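Local coordinates for protein WYL1 (Ruminococcus sp., PDB 6OAW) that is a WYL-domain accessory protein that probably modulates the activity of a type VI-D CRISPR-Cas system, at residues B[214-227]-B[239-252]. Sequence-based numbering, arbitrary orientation.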
loop_
_atom_site.group_PDB
_atom_site.type_symbol
_atom_site.label_atom_id
_atom_site.label_comp_id
_atom_site.label_asym_id
_atom_site.label_seq_id
_atom_site.Cartn_x
_atom_site.Cartn_y
_atom_site.Cartn_z
ATOM N N TYR B 214 16.076 20.057 -11.911
ATOM C CA TYR B 214 17.549 19.999 -12.136
ATOM C C TYR B 214 18.221 21.303 -11.670
ATOM O O TYR B 214 19.382 21.534 -12.048
ATOM C CB TYR B 214 17.853 19.686 -13.616
ATOM C CG TYR B 214 17.389 18.317 -14.054
ATOM C CD1 TYR B 214 17.815 17.180 -13.374
ATOM C CD2 TYR B 214 16.484 18.147 -15.100
ATOM C CE1 TYR B 214 17.377 15.914 -13.725
ATOM C CE2 TYR B 214 16.035 16.882 -15.470
ATOM C CZ TYR B 214 16.500 15.765 -14.786
ATOM O OH TYR B 214 16.076 14.506 -15.083
ATOM N N SER B 215 17.519 22.120 -10.874
ATOM C CA SER B 215 18.005 23.436 -10.376
ATOM C C SER B 215 17.357 23.765 -9.022
ATOM O O SER B 215 16.235 23.284 -8.775
ATOM C CB SER B 215 17.758 24.516 -11.399
ATOM O OG SER B 215 16.493 24.361 -12.021
ATOM N N ARG B 216 18.063 24.526 -8.169
ATOM C CA ARG B 216 17.541 25.032 -6.864
ATOM C C ARG B 216 16.510 26.126 -7.159
ATOM O O ARG B 216 15.430 26.037 -6.566
ATOM C CB ARG B 216 18.645 25.565 -5.938
ATOM C CG ARG B 216 18.180 25.847 -4.511
ATOM N N GLU B 217 16.825 27.093 -8.038
ATOM C CA GLU B 217 15.846 28.111 -8.514
ATOM C C GLU B 217 15.120 27.578 -9.765
ATOM O O GLU B 217 15.744 26.883 -10.578
ATOM C CB GLU B 217 16.490 29.474 -8.783
ATOM C CG GLU B 217 17.377 30.016 -7.653
ATOM C CD GLU B 217 16.757 30.492 -6.337
ATOM O OE1 GLU B 217 15.522 30.366 -6.138
ATOM O OE2 GLU B 217 17.530 30.989 -5.487
ATOM N N LYS B 218 13.825 27.896 -9.879
ATOM C CA LYS B 218 12.952 27.638 -11.045
ATOM C C LYS B 218 13.618 28.142 -12.331
ATOM O O LYS B 218 14.007 29.313 -12.370
ATOM C CB LYS B 218 11.588 28.297 -10.804
ATOM C CG LYS B 218 10.839 27.743 -9.599
ATOM C CD LYS B 218 9.385 28.110 -9.513
ATOM C CE LYS B 218 8.636 27.078 -8.696
ATOM N NZ LYS B 218 7.333 27.591 -8.223
ATOM N N ARG B 219 13.715 27.261 -13.338
ATOM C CA ARG B 219 14.111 27.546 -14.750
ATOM C C ARG B 219 12.865 27.463 -15.650
ATOM O O ARG B 219 12.178 26.421 -15.600
ATOM C CB ARG B 219 15.144 26.519 -15.244
ATOM C CG ARG B 219 16.589 26.764 -14.825
ATOM C CD ARG B 219 17.454 25.540 -15.104
ATOM N NE ARG B 219 18.831 25.688 -14.648
ATOM C CZ ARG B 219 19.754 24.722 -14.644
ATOM N NH1 ARG B 219 20.978 24.976 -14.211
ATOM N NH2 ARG B 219 19.461 23.508 -15.075
ATOM N N ARG B 220 12.594 28.490 -16.469
ATOM C CA ARG B 220 11.603 28.420 -17.573
ATOM C C ARG B 220 12.233 27.639 -18.728
ATOM O O ARG B 220 13.185 28.155 -19.342
ATOM C CB ARG B 220 11.161 29.818 -18.020
ATOM C CG ARG B 220 10.121 29.823 -19.139
ATOM C CD ARG B 220 9.019 30.873 -19.003
ATOM N NE ARG B 220 8.682 31.620 -20.223
ATOM C CZ ARG B 220 7.471 31.698 -20.788
ATOM N NH1 ARG B 220 6.422 31.073 -20.267
ATOM N NH2 ARG B 220 7.308 32.442 -21.867
ATOM N N ILE B 221 11.716 26.434 -18.993
ATOM C CA ILE B 221 12.205 25.492 -20.043
ATOM C C ILE B 221 11.059 25.208 -21.018
ATOM O O ILE B 221 9.913 25.624 -20.739
ATOM C CB ILE B 221 12.766 24.206 -19.412
ATOM C CG1 ILE B 221 11.695 23.382 -18.700
ATOM C CG2 ILE B 221 13.912 24.539 -18.478
ATOM C CD1 ILE B 221 12.176 22.004 -18.267
ATOM N N ARG B 222 11.379 24.538 -22.123
ATOM C CA ARG B 222 10.407 24.093 -23.151
ATOM C C ARG B 222 10.311 22.570 -23.080
ATOM O O ARG B 222 11.368 21.905 -23.058
ATOM C CB ARG B 222 10.828 24.609 -24.524
ATOM C CG ARG B 222 10.775 26.127 -24.632
ATOM C CD ARG B 222 11.051 26.618 -26.037
ATOM N NE ARG B 222 12.455 26.415 -26.346
ATOM C CZ ARG B 222 12.951 26.269 -27.573
ATOM N NH1 ARG B 222 12.159 26.275 -28.633
ATOM N NH2 ARG B 222 14.251 26.097 -27.735
ATOM N N LEU B 223 9.082 22.054 -22.978
ATOM C CA LEU B 223 8.786 20.603 -22.918
ATOM C C LEU B 223 7.949 20.211 -24.124
ATOM O O LEU B 223 7.016 20.943 -24.456
ATOM C CB LEU B 223 7.990 20.289 -21.658
ATOM C CG LEU B 223 8.659 20.648 -20.339
ATOM C CD1 LEU B 223 7.708 20.349 -19.196
ATOM C CD2 LEU B 223 9.965 19.891 -20.165
ATOM N N ILE B 224 8.259 19.054 -24.704
ATOM C CA ILE B 224 7.376 18.310 -25.644
ATOM C C ILE B 224 6.945 17.051 -24.904
ATOM O O ILE B 224 7.708 16.091 -24.841
ATOM C CB ILE B 224 8.086 18.000 -26.977
ATOM C CG1 ILE B 224 8.729 19.249 -27.596
ATOM C CG2 ILE B 224 7.092 17.343 -27.934
ATOM C CD1 ILE B 224 9.610 18.967 -28.791
ATOM N N PRO B 225 5.769 17.054 -24.239
ATOM C CA PRO B 225 5.339 15.922 -23.422
ATOM C C PRO B 225 5.221 14.638 -24.245
ATOM O O PRO B 225 4.833 14.727 -25.385
ATOM C CB PRO B 225 3.942 16.326 -22.928
ATOM C CG PRO B 225 3.942 17.834 -23.023
ATOM C CD PRO B 225 4.777 18.139 -24.249
ATOM N N TYR B 226 5.532 13.490 -23.652
ATOM C CA TYR B 226 5.329 12.162 -24.283
ATOM C C TYR B 226 4.307 11.349 -23.475
ATOM O O TYR B 226 3.255 10.999 -23.993
ATOM C CB TYR B 226 6.660 11.428 -24.453
ATOM C CG TYR B 226 6.494 10.180 -25.269
ATOM C CD1 TYR B 226 6.526 10.203 -26.653
ATOM C CD2 TYR B 226 6.197 8.988 -24.639
ATOM C CE1 TYR B 226 6.305 9.053 -27.394
ATOM C CE2 TYR B 226 5.989 7.826 -25.359
ATOM C CZ TYR B 226 6.030 7.865 -26.739
ATOM O OH TYR B 226 5.842 6.710 -27.415
ATOM N N ARG B 227 4.606 11.054 -22.216
ATOM C CA ARG B 227 3.666 10.289 -21.357
ATOM C C ARG B 227 4.038 10.511 -19.896
ATOM O O ARG B 227 5.250 10.643 -19.605
ATOM C CB ARG B 227 3.693 8.802 -21.718
ATOM C CG ARG B 227 2.540 8.002 -21.119
ATOM C CD ARG B 227 2.729 6.491 -21.262
ATOM N NE ARG B 227 2.777 6.087 -22.664
ATOM C CZ ARG B 227 3.367 4.978 -23.134
ATOM N NH1 ARG B 227 3.967 4.119 -22.324
ATOM N NH2 ARG B 227 3.354 4.743 -24.429
ATOM N N LEU B 239 6.856 13.052 -15.819
ATOM C CA LEU B 239 6.585 13.371 -17.240
ATOM C C LEU B 239 7.800 12.947 -18.060
ATOM O O LEU B 239 8.853 13.595 -17.938
ATOM C CB LEU B 239 6.318 14.862 -17.422
ATOM C CG LEU B 239 6.159 15.286 -18.876
ATOM C CD1 LEU B 239 5.050 14.504 -19.557
ATOM C CD2 LEU B 239 5.879 16.774 -18.974
ATOM N N VAL B 240 7.672 11.879 -18.836
ATOM C CA VAL B 240 8.677 11.536 -19.874
ATOM C C VAL B 240 8.398 12.424 -21.081
ATOM O O VAL B 240 7.248 12.531 -21.485
ATOM C CB VAL B 240 8.682 10.038 -20.225
ATOM C CG1 VAL B 240 9.712 9.742 -21.301
ATOM C CG2 VAL B 240 8.954 9.178 -19.005
ATOM N N CYS B 241 9.414 13.109 -21.589
ATOM C CA CYS B 241 9.231 14.192 -22.593
ATOM C C CYS B 241 10.536 14.462 -23.342
ATOM O O CYS B 241 11.548 13.869 -22.979
ATOM C CB CYS B 241 8.779 15.464 -21.894
ATOM S SG CYS B 241 9.994 16.052 -20.691
ATOM N N LEU B 242 10.506 15.366 -24.319
ATOM C CA LEU B 242 11.737 16.051 -24.795
ATOM C C LEU B 242 11.801 17.412 -24.106
ATOM O O LEU B 242 10.726 18.026 -23.938
ATOM C CB LEU B 242 11.740 16.208 -26.315
ATOM C CG LEU B 242 11.366 14.962 -27.115
ATOM C CD1 LEU B 242 11.686 15.162 -28.585
ATOM C CD2 LEU B 242 12.073 13.721 -26.584
ATOM N N SER B 243 13.003 17.826 -23.694
ATOM C CA SER B 243 13.249 19.115 -23.007
ATOM C C SER B 243 14.498 19.796 -23.577
ATOM O O SER B 243 15.394 19.083 -24.072
ATOM C CB SER B 243 13.370 18.894 -21.552
ATOM O OG SER B 243 13.844 20.067 -20.907
ATOM N N ASP B 244 14.533 21.129 -23.514
ATOM C CA ASP B 244 15.670 21.958 -23.988
ATOM C C ASP B 244 16.511 22.395 -22.780
ATOM O O ASP B 244 17.378 23.245 -22.947
ATOM C CB ASP B 244 15.152 23.142 -24.810
ATOM C CG ASP B 244 14.549 24.253 -23.962
ATOM O OD1 ASP B 244 14.415 24.045 -22.739
ATOM O OD2 ASP B 244 14.262 25.336 -24.517
ATOM N N GLU B 245 16.282 21.829 -21.598
ATOM C CA GLU B 245 16.968 22.273 -20.362
ATOM C C GLU B 245 18.460 21.939 -20.467
ATOM O O GLU B 245 19.272 22.835 -20.164
ATOM C CB GLU B 245 16.347 21.655 -19.112
ATOM C CG GLU B 245 16.874 22.275 -17.831
ATOM C CD GLU B 245 16.262 21.739 -16.547
ATOM O OE1 GLU B 245 15.392 20.855 -16.634
ATOM O OE2 GLU B 245 16.673 22.216 -15.468
ATOM N N LYS B 246 18.798 20.712 -20.856
ATOM C CA LYS B 246 20.168 20.140 -20.712
ATOM C C LYS B 246 21.159 20.887 -21.631
ATOM O O LYS B 246 22.350 20.975 -21.277
ATOM C CB LYS B 246 20.141 18.628 -20.972
ATOM N N SER B 247 20.684 21.418 -22.757
ATOM C CA SER B 247 21.485 22.206 -23.727
ATOM C C SER B 247 21.227 23.702 -23.502
ATOM O O SER B 247 21.729 24.512 -24.288
ATOM C CB SER B 247 21.157 21.801 -25.128
ATOM O OG SER B 247 19.802 22.101 -25.379
ATOM N N ALA B 248 20.437 24.048 -22.483
ATOM C CA ALA B 248 20.136 25.448 -22.087
ATOM C C ALA B 248 19.492 26.195 -23.260
ATOM O O ALA B 248 20.044 27.223 -23.663
ATOM C CB ALA B 248 21.404 26.143 -21.621
ATOM N N GLY B 249 18.384 25.676 -23.795
ATOM C CA GLY B 249 17.580 26.338 -24.842
ATOM C C GLY B 249 17.956 25.914 -26.254
ATOM O O GLY B 249 17.112 26.086 -27.148
ATOM N N LYS B 250 19.156 25.361 -26.458
ATOM C CA LYS B 250 19.734 25.137 -27.814
ATOM C C LYS B 250 18.965 24.024 -28.558
ATOM O O LYS B 250 18.712 24.230 -29.747
ATOM C CB LYS B 250 21.242 24.861 -27.724
ATOM N N GLU B 251 18.610 22.898 -27.917
ATOM C CA GLU B 251 17.995 21.737 -28.625
ATOM C C GLU B 251 17.246 20.830 -27.651
ATOM O O GLU B 251 17.538 20.841 -26.435
ATOM C CB GLU B 251 19.040 20.892 -29.368
ATOM C CG GLU B 251 20.018 20.176 -28.441
ATOM C CD GLU B 251 21.074 19.312 -29.122
ATOM O OE1 GLU B 251 21.008 19.156 -30.342
ATOM O OE2 GLU B 251 21.949 18.780 -28.416
ATOM N N PHE B 252 16.329 20.038 -28.199
ATOM C CA PHE B 252 15.409 19.146 -27.458
ATOM C C PHE B 252 16.059 17.779 -27.280
ATOM O O PHE B 252 16.488 17.226 -28.285
ATOM C CB PHE B 252 14.061 19.090 -28.179
ATOM C CG PHE B 252 13.248 20.338 -27.959
ATOM C CD1 PHE B 252 12.501 20.496 -26.799
ATOM C CD2 PHE B 252 13.293 21.383 -28.870
ATOM C CE1 PHE B 252 11.786 21.664 -26.583
ATOM C CE2 PHE B 252 12.565 22.543 -28.656
ATOM C CZ PHE B 252 11.819 22.681 -27.509
#
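Asp-244 OD2 is gripped twice by the Arg-222 guanidinium: NE forms a salt bridge at 2.8 Å, approaching from above the carboxylate plane, and NH2 adds a weak bond. The other oxygen, OD1, takes the backbone N of Arg-222 in a nearly straight bond (173°), so one carboxylate holds both main chain and side chain. Bent at chi3 (-71°), the arginine chain also brings NH2 to Gly-249 O, a weak bond at 2.9 Å, and lays one guanidinium face over Phe-252 CZ; NH1 pairs outside with Glu-275. Cutting Arg-222 back to an alanine would probably leave the Asp-244 carboxylate without its countercharge, Gly-249 O without its weak donor and Phe-252 CZ without the guanidinium packed on it. Strands 219-230 and 237-243 form a beta hairpin within the chain's antiparallel sheet, and its register slips at a classic beta bulge, where Val-240 O accepts from Tyr-226 N at 2.9 Å and from Arg-227 N at 3.1 Å. Ile-224 CD1 makes a CH-pi contact over the Phe-252 face, 4.0 Å from the ring centroid. Beyond the strand end, extended Glu-245 forms a salt bridge through OE2 with Arg-219 NH2 (3.1 Å), guanidinium and carboxylate planes 88° apart, while OE1 lies at the Tyr-214 ring edge and is hydrogen-bonded with Tyr-257 OH.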